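Local structure of alpha-glucosidase (Pseudoalteromonas sp. K8, 5HQA) at residues 517-528 with 543-554; 581-589 with 653-661. The protein hydrolyses alpha-glucosides as a chloride-activated, calcium-containing member of glycoside hydrolase family 97. One frame throughout, in Å; residues are numbered along the deposited sequence.

Interaction 1 (517-528 with 543-554) closes along the chain before interaction 2 (581-589 with 653-661) opens, and their centres lie about 10 Å apart. The first joins helices 513-522 and 541-549 beside strand 527-529 of the parallel sheet of the TIM-barrel family region; the second pairs two inner strands of the antiparallel C-terminal sheet. They meet directly: Asp549 forms a salt bridge with Arg657, Pro551 packs on Tyr586, and Ala518 touches Ala589. The helix pair therefore lies against the C-terminal sheet, and these three contacts connect the barrel region to it.

Interaction 1: 517-528 with 543-554; sequences LALYVVLYSPIQ and AFQFIQDVPTDW
Apolar contacts dominate where Leu517, Tyr520 and Val521 meet Phe546, Ile547 and, just beyond helix 543-549, Val550; the two helical segments run nearly parallel, at 19°. CD2 of Leu517 lies 3.8 Å from Ile547 CG1, the two side chains crossing at about a right angle. The ring of Tyr520 crosses Ile547 at a slant, with CE2 3.8 Å from Ile547 CD1, while its CB rests on Val550 CG1. Its OH bonds to the carbonyl of Met529. A glycine in place of Tyr520 would probably open a gap beside Ile547 and Val550 and leave that carbonyl without its phenolic mate. Val521 CG2 approaches the edge of the Phe546 ring, 3.9 Å from CZ.

An aromatic pair lies beyond the helices: Tyr524 and Trp554 meet rim to rim, planes 66° apart, with CD1 of Tyr524 3.7 Å from CD1 of Trp554.

Polar bonds fasten the loops. Thr552 OG1 donates to Pro526 O at 2.7 Å from above the carbonyl plane, while its CG2 packs on Gln528 CG, 3.6 Å away. Gln528 bends at chi2 (-79°), bringing NE2 2.8 Å from Leu523 O in its own segment. Water bridges Tyr520 O to Pro551 O, and another joins Ser525 O to Trp554 NE1. The apolar helix-side contact thus gives way to a hydrated polar seam, in which waters link backbone carbonyls to one another and to the indole N-H of Trp554.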
loop_
_atom_site.group_PDB
_atom_site.type_symbol
_atom_site.label_atom_id
_atom_site.label_comp_id
_atom_site.label_asym_id
_atom_site.label_seq_id
_atom_site.Cartn_x
_atom_site.Cartn_y
_atom_site.Cartn_z
ATOM N N LEU A 517 18.797 3.266 4.724
ATOM C CA LEU A 517 19.131 1.990 4.093
ATOM C C LEU A 517 18.151 0.896 4.507
ATOM O O LEU A 517 17.726 0.080 3.677
ATOM C CB LEU A 517 20.556 1.585 4.461
ATOM C CG LEU A 517 21.656 2.557 4.050
ATOM C CD1 LEU A 517 23.001 2.050 4.534
ATOM C CD2 LEU A 517 21.655 2.732 2.541
ATOM N N ALA A 518 17.786 0.869 5.788
ATOM C CA ALA A 518 16.880 -0.158 6.289
ATOM C C ALA A 518 15.537 -0.146 5.564
ATOM O O ALA A 518 14.880 -1.193 5.460
ATOM C CB ALA A 518 16.674 0.035 7.791
ATOM N N LEU A 519 15.109 1.018 5.059
ATOM C CA LEU A 519 13.802 1.107 4.403
ATOM C C LEU A 519 13.670 0.129 3.244
ATOM O O LEU A 519 12.558 -0.306 2.927
ATOM C CB LEU A 519 13.559 2.523 3.893
ATOM C CG LEU A 519 13.495 3.627 4.943
ATOM C CD1 LEU A 519 13.203 4.971 4.276
ATOM C CD2 LEU A 519 12.449 3.294 6.001
ATOM N N TYR A 520 14.779 -0.212 2.580
ATOM C CA TYR A 520 14.697 -1.085 1.416
ATOM C C TYR A 520 14.275 -2.496 1.787
ATOM O O TYR A 520 13.834 -3.251 0.912
ATOM C CB TYR A 520 16.043 -1.100 0.668
ATOM C CG TYR A 520 16.271 0.202 -0.066
ATOM C CD1 TYR A 520 15.823 0.372 -1.368
ATOM C CD2 TYR A 520 16.873 1.276 0.565
ATOM C CE1 TYR A 520 15.995 1.568 -2.034
ATOM C CE2 TYR A 520 17.045 2.484 -0.091
ATOM C CZ TYR A 520 16.606 2.623 -1.391
ATOM O OH TYR A 520 16.770 3.823 -2.041
ATOM N N VAL A 521 14.415 -2.879 3.052
ATOM C CA VAL A 521 13.933 -4.170 3.503
ATOM C C VAL A 521 12.680 -4.040 4.362
ATOM O O VAL A 521 11.855 -4.958 4.371
ATOM C CB VAL A 521 15.038 -4.944 4.256
ATOM C CG1 VAL A 521 14.622 -6.408 4.471
ATOM C CG2 VAL A 521 16.350 -4.869 3.483
ATOM N N VAL A 522 12.492 -2.914 5.053
ATOM C CA VAL A 522 11.328 -2.777 5.921
ATOM C C VAL A 522 10.059 -2.517 5.115
ATOM O O VAL A 522 9.003 -3.084 5.414
ATOM C CB VAL A 522 11.575 -1.672 6.966
ATOM C CG1 VAL A 522 10.276 -1.326 7.684
ATOM C CG2 VAL A 522 12.627 -2.125 7.961
ATOM N N LEU A 523 10.118 -1.654 4.094
ATOM C CA LEU A 523 8.918 -1.262 3.348
ATOM C C LEU A 523 8.911 -1.979 2.005
ATOM O O LEU A 523 9.686 -1.630 1.109
ATOM C CB LEU A 523 8.856 0.251 3.150
ATOM C CG LEU A 523 8.773 1.111 4.411
ATOM C CD1 LEU A 523 8.755 2.588 4.017
ATOM C CD2 LEU A 523 7.544 0.752 5.250
ATOM N N TYR A 524 8.037 -2.973 1.861
ATOM C CA TYR A 524 8.028 -3.765 0.639
ATOM C C TYR A 524 7.468 -2.961 -0.534
ATOM O O TYR A 524 6.426 -2.307 -0.417
ATOM C CB TYR A 524 7.217 -5.052 0.819
ATOM C CG TYR A 524 7.015 -5.707 -0.528
ATOM C CD1 TYR A 524 8.112 -6.148 -1.272
ATOM C CD2 TYR A 524 5.747 -5.822 -1.092
ATOM C CE1 TYR A 524 7.952 -6.706 -2.529
ATOM C CE2 TYR A 524 5.577 -6.387 -2.352
ATOM C CZ TYR A 524 6.686 -6.819 -3.058
ATOM O OH TYR A 524 6.526 -7.364 -4.300
ATOM N N SER A 525 8.162 -3.027 -1.679
ATOM C CA SER A 525 7.621 -2.580 -2.955
ATOM C C SER A 525 8.386 -3.277 -4.066
ATOM O O SER A 525 9.611 -3.438 -3.944
ATOM C CB SER A 525 7.730 -1.060 -3.110
ATOM O OG SER A 525 7.207 -0.649 -4.361
ATOM N N PRO A 526 7.722 -3.718 -5.143
ATOM C CA PRO A 526 8.465 -4.388 -6.227
ATOM C C PRO A 526 9.354 -3.439 -7.003
ATOM O O PRO A 526 10.319 -3.893 -7.636
ATOM C CB PRO A 526 7.353 -4.964 -7.113
ATOM C CG PRO A 526 6.199 -4.037 -6.885
ATOM C CD PRO A 526 6.278 -3.658 -5.427
ATOM N N ILE A 527 9.056 -2.143 -6.990
ATOM C CA ILE A 527 9.984 -1.131 -7.476
ATOM C C ILE A 527 10.360 -0.255 -6.293
ATOM O O ILE A 527 9.497 0.137 -5.501
ATOM C CB ILE A 527 9.423 -0.298 -8.647
ATOM C CG1 ILE A 527 8.095 0.366 -8.292
ATOM C CG2 ILE A 527 9.283 -1.167 -9.900
ATOM C CD1 ILE A 527 7.673 1.425 -9.307
ATOM N N GLN A 528 11.654 -0.003 -6.147
ATOM C CA GLN A 528 12.196 0.802 -5.067
ATOM C C GLN A 528 12.997 1.931 -5.690
ATOM O O GLN A 528 13.873 1.686 -6.525
ATOM C CB GLN A 528 13.090 -0.032 -4.141
ATOM C CG GLN A 528 12.343 -1.106 -3.311
ATOM C CD GLN A 528 11.634 -0.524 -2.086
ATOM O OE1 GLN A 528 11.397 0.685 -1.997
ATOM N NE2 GLN A 528 11.287 -1.390 -1.140
ATOM N N ALA A 543 28.080 3.385 1.710
ATOM C CA ALA A 543 26.672 3.236 2.059
ATOM C C ALA A 543 25.841 2.908 0.829
ATOM O O ALA A 543 24.902 2.105 0.897
ATOM C CB ALA A 543 26.158 4.517 2.722
ATOM N N PHE A 544 26.171 3.529 -0.307
ATOM C CA PHE A 544 25.408 3.312 -1.532
ATOM C C PHE A 544 25.463 1.857 -1.978
ATOM O O PHE A 544 24.547 1.384 -2.665
ATOM C CB PHE A 544 25.947 4.234 -2.631
ATOM C CG PHE A 544 25.075 4.305 -3.861
ATOM C CD1 PHE A 544 23.701 4.445 -3.750
ATOM C CD2 PHE A 544 25.646 4.275 -5.130
ATOM C CE1 PHE A 544 22.908 4.533 -4.880
ATOM C CE2 PHE A 544 24.859 4.360 -6.267
ATOM C CZ PHE A 544 23.488 4.482 -6.139
ATOM N N GLN A 545 26.518 1.130 -1.591
ATOM C CA GLN A 545 26.642 -0.270 -1.995
ATOM C C GLN A 545 25.449 -1.104 -1.534
ATOM O O GLN A 545 25.033 -2.031 -2.242
ATOM C CB GLN A 545 27.948 -0.862 -1.458
ATOM C CG GLN A 545 28.260 -2.249 -2.012
ATOM C CD GLN A 545 28.515 -2.229 -3.509
ATOM O OE1 GLN A 545 29.405 -1.523 -3.996
ATOM N NE2 GLN A 545 27.728 -2.999 -4.250
ATOM N N PHE A 546 24.868 -0.793 -0.369
ATOM C CA PHE A 546 23.705 -1.568 0.051
ATOM C C PHE A 546 22.542 -1.387 -0.914
ATOM O O PHE A 546 21.850 -2.354 -1.251
ATOM C CB PHE A 546 23.249 -1.203 1.460
ATOM C CG PHE A 546 22.106 -2.056 1.922
ATOM C CD1 PHE A 546 22.336 -3.365 2.339
ATOM C CD2 PHE A 546 20.798 -1.585 1.876
ATOM C CE1 PHE A 546 21.277 -4.185 2.738
ATOM C CE2 PHE A 546 19.738 -2.395 2.271
ATOM C CZ PHE A 546 19.981 -3.699 2.699
ATOM N N ILE A 547 22.300 -0.151 -1.357
ATOM C CA ILE A 547 21.214 0.097 -2.298
ATOM C C ILE A 547 21.494 -0.597 -3.625
ATOM O O ILE A 547 20.586 -1.140 -4.263
ATOM C CB ILE A 547 21.005 1.611 -2.480
ATOM C CG1 ILE A 547 20.655 2.256 -1.141
ATOM C CG2 ILE A 547 19.910 1.882 -3.507
ATOM C CD1 ILE A 547 20.399 3.771 -1.223
ATOM N N GLN A 548 22.757 -0.596 -4.060
ATOM C CA GLN A 548 23.105 -1.312 -5.280
ATOM C C GLN A 548 22.867 -2.805 -5.137
ATOM O O GLN A 548 22.495 -3.468 -6.110
ATOM C CB GLN A 548 24.563 -1.065 -5.641
ATOM C CG GLN A 548 24.862 0.352 -6.077
ATOM C CD GLN A 548 26.335 0.534 -6.336
ATOM O OE1 GLN A 548 27.089 0.887 -5.435
ATOM N NE2 GLN A 548 26.761 0.257 -7.560
ATOM N N ASP A 549 23.087 -3.353 -3.937
ATOM C CA ASP A 549 22.988 -4.797 -3.753
ATOM C C ASP A 549 21.550 -5.269 -3.561
ATOM O O ASP A 549 21.210 -6.384 -3.973
ATOM C CB ASP A 549 23.812 -5.249 -2.543
ATOM C CG ASP A 549 25.314 -5.235 -2.793
ATOM O OD1 ASP A 549 25.765 -5.002 -3.943
ATOM O OD2 ASP A 549 26.050 -5.487 -1.812
ATOM N N VAL A 550 20.698 -4.464 -2.936
ATOM C CA VAL A 550 19.469 -5.012 -2.362
ATOM C C VAL A 550 18.462 -5.338 -3.466
ATOM O O VAL A 550 18.265 -4.534 -4.389
ATOM C CB VAL A 550 18.884 -4.054 -1.306
ATOM C CG1 VAL A 550 18.393 -2.726 -1.932
ATOM C CG2 VAL A 550 17.780 -4.742 -0.488
ATOM N N PRO A 551 17.818 -6.504 -3.425
ATOM C CA PRO A 551 16.761 -6.825 -4.391
ATOM C C PRO A 551 15.438 -6.183 -3.975
ATOM O O PRO A 551 15.328 -5.550 -2.920
ATOM C CB PRO A 551 16.695 -8.353 -4.342
ATOM C CG PRO A 551 17.165 -8.710 -2.968
ATOM C CD PRO A 551 18.160 -7.649 -2.564
ATOM N N THR A 552 14.429 -6.329 -4.848
ATOM C CA THR A 552 13.084 -5.827 -4.586
ATOM C C THR A 552 12.037 -6.927 -4.748
ATOM O O THR A 552 10.834 -6.635 -4.766
ATOM C CB THR A 552 12.729 -4.652 -5.510
ATOM O OG1 THR A 552 12.547 -5.135 -6.846
ATOM C CG2 THR A 552 13.831 -3.594 -5.510
ATOM N N ASP A 553 12.465 -8.174 -4.873
ATOM C CA ASP A 553 11.568 -9.287 -5.141
ATOM C C ASP A 553 12.038 -10.451 -4.283
ATOM O O ASP A 553 13.229 -10.774 -4.272
ATOM C CB ASP A 553 11.589 -9.637 -6.633
ATOM C CG ASP A 553 10.467 -10.574 -7.032
ATOM O OD1 ASP A 553 10.669 -11.341 -7.997
ATOM O OD2 ASP A 553 9.389 -10.540 -6.392
ATOM N N TRP A 554 11.116 -11.065 -3.551
ATOM C CA TRP A 554 11.493 -11.905 -2.430
ATOM C C TRP A 554 10.792 -13.244 -2.526
ATOM O O TRP A 554 9.596 -13.305 -2.830
ATOM C CB TRP A 554 11.121 -11.228 -1.105
ATOM C CG TRP A 554 11.607 -9.808 -1.008
ATOM C CD1 TRP A 554 10.880 -8.666 -1.231
ATOM C CD2 TRP A 554 12.928 -9.381 -0.663
ATOM N NE1 TRP A 554 11.672 -7.556 -1.046
ATOM C CE2 TRP A 554 12.936 -7.968 -0.699
ATOM C CE3 TRP A 554 14.114 -10.059 -0.340
ATOM C CZ2 TRP A 554 14.078 -7.218 -0.408
ATOM C CZ3 TRP A 554 15.251 -9.310 -0.043
ATOM C CH2 TRP A 554 15.221 -7.904 -0.083
HETATM O O HOH W 1 13.613 -3.757 -1.688
HETATM O O HOH W 2 8.642 -7.854 -5.830
HETATM O O HOH W 3 11.037 -4.807 -1.908
#

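Interaction 2: 581-589 with 653-661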
loop_
_atom_site.group_PDB
_atom_site.type_symbol
_atom_site.label_atom_id
_atom_site.label_comp_id
_atom_site.label_asym_id
_atom_site.label_seq_id
_atom_site.Cartn_x
_atom_site.Cartn_y
_atom_site.Cartn_z
ATOM N N THR A 581 20.796 -14.774 -7.142
ATOM C CA THR A 581 20.846 -16.233 -7.145
ATOM C C THR A 581 19.682 -16.860 -6.394
ATOM O O THR A 581 19.380 -18.039 -6.610
ATOM C CB THR A 581 22.147 -16.716 -6.510
ATOM O OG1 THR A 581 22.183 -16.294 -5.138
ATOM C CG2 THR A 581 23.334 -16.142 -7.244
ATOM N N GLY A 582 19.041 -16.113 -5.506
ATOM C CA GLY A 582 18.054 -16.681 -4.615
ATOM C C GLY A 582 18.611 -17.191 -3.304
ATOM O O GLY A 582 17.845 -17.713 -2.486
ATOM N N ASN A 583 19.915 -17.041 -3.062
ATOM C CA ASN A 583 20.510 -17.575 -1.845
ATOM C C ASN A 583 20.708 -16.549 -0.736
ATOM O O ASN A 583 20.872 -16.952 0.420
ATOM C CB ASN A 583 21.861 -18.222 -2.158
ATOM C CG ASN A 583 21.737 -19.366 -3.129
ATOM O OD1 ASN A 583 22.521 -19.477 -4.072
ATOM N ND2 ASN A 583 20.744 -20.217 -2.915
ATOM N N ASP A 584 20.704 -15.248 -1.039
ATOM C CA ASP A 584 20.978 -14.244 -0.016
ATOM C C ASP A 584 19.723 -13.881 0.772
ATOM O O ASP A 584 18.616 -13.816 0.224
ATOM C CB ASP A 584 21.557 -12.975 -0.637
ATOM C CG ASP A 584 22.965 -13.159 -1.136
ATOM O OD1 ASP A 584 23.551 -12.154 -1.594
ATOM O OD2 ASP A 584 23.486 -14.300 -1.069
ATOM N N TRP A 585 19.913 -13.633 2.066
ATOM C CA TRP A 585 18.912 -13.038 2.939
ATOM C C TRP A 585 19.262 -11.580 3.197
ATOM O O TRP A 585 20.422 -11.171 3.110
ATOM C CB TRP A 585 18.828 -13.772 4.278
ATOM C CG TRP A 585 18.095 -15.075 4.247
ATOM C CD1 TRP A 585 18.604 -16.304 3.926
ATOM C CD2 TRP A 585 16.725 -15.283 4.594
ATOM N NE1 TRP A 585 17.624 -17.267 4.041
ATOM C CE2 TRP A 585 16.462 -16.664 4.449
ATOM C CE3 TRP A 585 15.688 -14.434 5.009
ATOM C CZ2 TRP A 585 15.207 -17.214 4.701
ATOM C CZ3 TRP A 585 14.437 -14.983 5.253
ATOM C CH2 TRP A 585 14.212 -16.362 5.098
ATOM N N TYR A 586 18.240 -10.800 3.531
ATOM C CA TYR A 586 18.408 -9.395 3.869
ATOM C C TYR A 586 17.614 -9.089 5.127
ATOM O O TYR A 586 16.585 -9.712 5.386
ATOM C CB TYR A 586 17.943 -8.494 2.726
ATOM C CG TYR A 586 18.928 -8.459 1.585
ATOM C CD1 TYR A 586 19.013 -9.513 0.677
ATOM C CD2 TYR A 586 19.787 -7.378 1.430
ATOM C CE1 TYR A 586 19.937 -9.488 -0.359
ATOM C CE2 TYR A 586 20.701 -7.338 0.398
ATOM C CZ TYR A 586 20.774 -8.392 -0.489
ATOM O OH TYR A 586 21.684 -8.340 -1.514
ATOM N N LEU A 587 18.095 -8.131 5.912
ATOM C CA LEU A 587 17.375 -7.707 7.100
ATOM C C LEU A 587 17.307 -6.187 7.136
ATOM O O LEU A 587 18.271 -5.503 6.776
ATOM C CB LEU A 587 18.045 -8.247 8.381
ATOM C CG LEU A 587 17.422 -7.852 9.725
ATOM C CD1 LEU A 587 17.598 -8.969 10.742
ATOM C CD2 LEU A 587 18.018 -6.544 10.256
ATOM N N GLY A 588 16.169 -5.662 7.571
ATOM C CA GLY A 588 16.074 -4.245 7.850
ATOM C C GLY A 588 15.357 -4.040 9.168
ATOM O O GLY A 588 14.394 -4.753 9.476
ATOM N N ALA A 589 15.828 -3.089 9.971
ATOM C CA ALA A 589 15.169 -2.745 11.225
ATOM C C ALA A 589 15.147 -1.229 11.362
ATOM O O ALA A 589 16.107 -0.559 10.976
ATOM C CB ALA A 589 15.884 -3.379 12.426
ATOM N N GLY A 653 18.370 2.806 12.428
ATOM C CA GLY A 653 18.048 1.573 11.736
ATOM C C GLY A 653 19.304 0.787 11.438
ATOM O O GLY A 653 20.426 1.253 11.657
ATOM N N THR A 654 19.093 -0.430 10.944
ATOM C CA THR A 654 20.177 -1.304 10.514
ATOM C C THR A 654 19.722 -2.037 9.266
ATOM O O THR A 654 18.566 -2.465 9.178
ATOM C CB THR A 654 20.577 -2.317 11.603
ATOM O OG1 THR A 654 21.219 -1.624 12.677
ATOM C CG2 THR A 654 21.568 -3.341 11.066
ATOM N N ALA A 655 20.628 -2.153 8.298
ATOM C CA ALA A 655 20.400 -2.912 7.079
ATOM C C ALA A 655 21.504 -3.947 6.957
ATOM O O ALA A 655 22.679 -3.635 7.188
ATOM C CB ALA A 655 20.399 -1.997 5.848
ATOM N N ILE A 656 21.140 -5.181 6.606
ATOM C CA ILE A 656 22.116 -6.263 6.525
ATOM C C ILE A 656 21.905 -7.049 5.245
ATOM O O ILE A 656 20.773 -7.425 4.921
ATOM C CB ILE A 656 22.027 -7.214 7.731
ATOM C CG1 ILE A 656 22.136 -6.433 9.037
ATOM C CG2 ILE A 656 23.123 -8.290 7.638
ATOM C CD1 ILE A 656 22.022 -7.311 10.244
ATOM N N ARG A 657 22.993 -7.322 4.535
ATOM C CA ARG A 657 23.007 -8.330 3.486
ATOM C C ARG A 657 23.685 -9.579 4.039
ATOM O O ARG A 657 24.839 -9.520 4.471
ATOM C CB ARG A 657 23.743 -7.836 2.239
ATOM C CG ARG A 657 23.937 -8.934 1.216
ATOM C CD ARG A 657 24.694 -8.470 -0.008
ATOM N NE ARG A 657 24.845 -9.597 -0.927
ATOM C CZ ARG A 657 25.607 -9.581 -2.017
ATOM N NH1 ARG A 657 26.296 -8.491 -2.328
ATOM N NH2 ARG A 657 25.679 -10.660 -2.790
ATOM N N PHE A 658 22.964 -10.698 4.053
ATOM C CA PHE A 658 23.538 -11.988 4.428
ATOM C C PHE A 658 23.936 -12.679 3.133
ATOM O O PHE A 658 23.102 -13.295 2.462
ATOM C CB PHE A 658 22.547 -12.824 5.229
ATOM C CG PHE A 658 22.195 -12.230 6.553
ATOM C CD1 PHE A 658 23.009 -12.444 7.657
ATOM C CD2 PHE A 658 21.054 -11.455 6.697
ATOM C CE1 PHE A 658 22.689 -11.895 8.888
ATOM C CE2 PHE A 658 20.724 -10.895 7.924
ATOM C CZ PHE A 658 21.542 -11.116 9.021
ATOM N N LYS A 659 25.210 -12.563 2.773
ATOM C CA LYS A 659 25.689 -13.108 1.509
ATOM C C LYS A 659 26.003 -14.588 1.695
ATOM O O LYS A 659 26.910 -14.943 2.454
ATOM C CB LYS A 659 26.913 -12.333 1.041
ATOM C CG LYS A 659 27.527 -12.845 -0.235
ATOM C CD LYS A 659 28.815 -12.073 -0.500
ATOM C CE LYS A 659 29.274 -12.236 -1.929
ATOM N NZ LYS A 659 30.457 -11.370 -2.188
ATOM N N ALA A 660 25.253 -15.452 1.007
ATOM C CA ALA A 660 25.537 -16.882 1.050
ATOM C C ALA A 660 26.911 -17.140 0.461
ATOM O O ALA A 660 27.258 -16.585 -0.585
ATOM C CB ALA A 660 24.477 -17.667 0.277
ATOM N N LEU A 661 27.695 -17.973 1.138
ATOM C CA LEU A 661 29.041 -18.319 0.689
ATOM C C LEU A 661 29.023 -19.662 -0.028
ATOM O O LEU A 661 28.407 -20.616 0.456
ATOM C CB LEU A 661 30.019 -18.349 1.866
ATOM C CG LEU A 661 30.125 -16.995 2.563
ATOM C CD1 LEU A 661 31.097 -17.056 3.717
ATOM C CD2 LEU A 661 30.547 -15.917 1.576
HETATM O O HOH W 4 25.510 -15.265 -2.533
#
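Antiparallel strand pairing joins 585-589 to 653-660, from the Trp585-Phe658 pair to Ala589-Thr654, inside the six-stranded sheet of the C-terminal region. Strand 567-574 flanks the pair beyond 585-591, and strand 611-618 lies beyond 653-660. Three hydrogen-bonded pairs set the ladder; in the middle one, Leu587 N to Ile656 O and Ile656 N to Leu587 O are both 2.9 Å.

On the face carrying Trp585, Leu587 and Ile656, Leu587 CB comes in at the edge of the Phe658 ring, 3.8 Å from CE2. Leu587 and Ile656 lie side by side, pointing the same way. On the other face, the extended Arg657 runs along Tyr586, its guanidinium plane nearly parallel to that of the ring (9°) and CG 3.6 Å from Tyr586 CZ. Because Arg657 CG is anti to the backbone N (chi1 172°) and the chain stays straight to NE, the head arrives at Asp584.

There NE and NH2 both grip Asp584 OD1 side-on, each at 2.9 Å, with the carboxylate turned 46° from the guanidinium. The second oxygen, Asp584 OD2, takes Ala660 N at 3.0 Å from above its plane, and also a water that bridges to Ala660 O. Arg657 NH1 turns to Asp549. Held by two carboxylates, Arg657 is probably well neutralised, while Asp584 ties the strand end to both a side chain and the backbone beyond it.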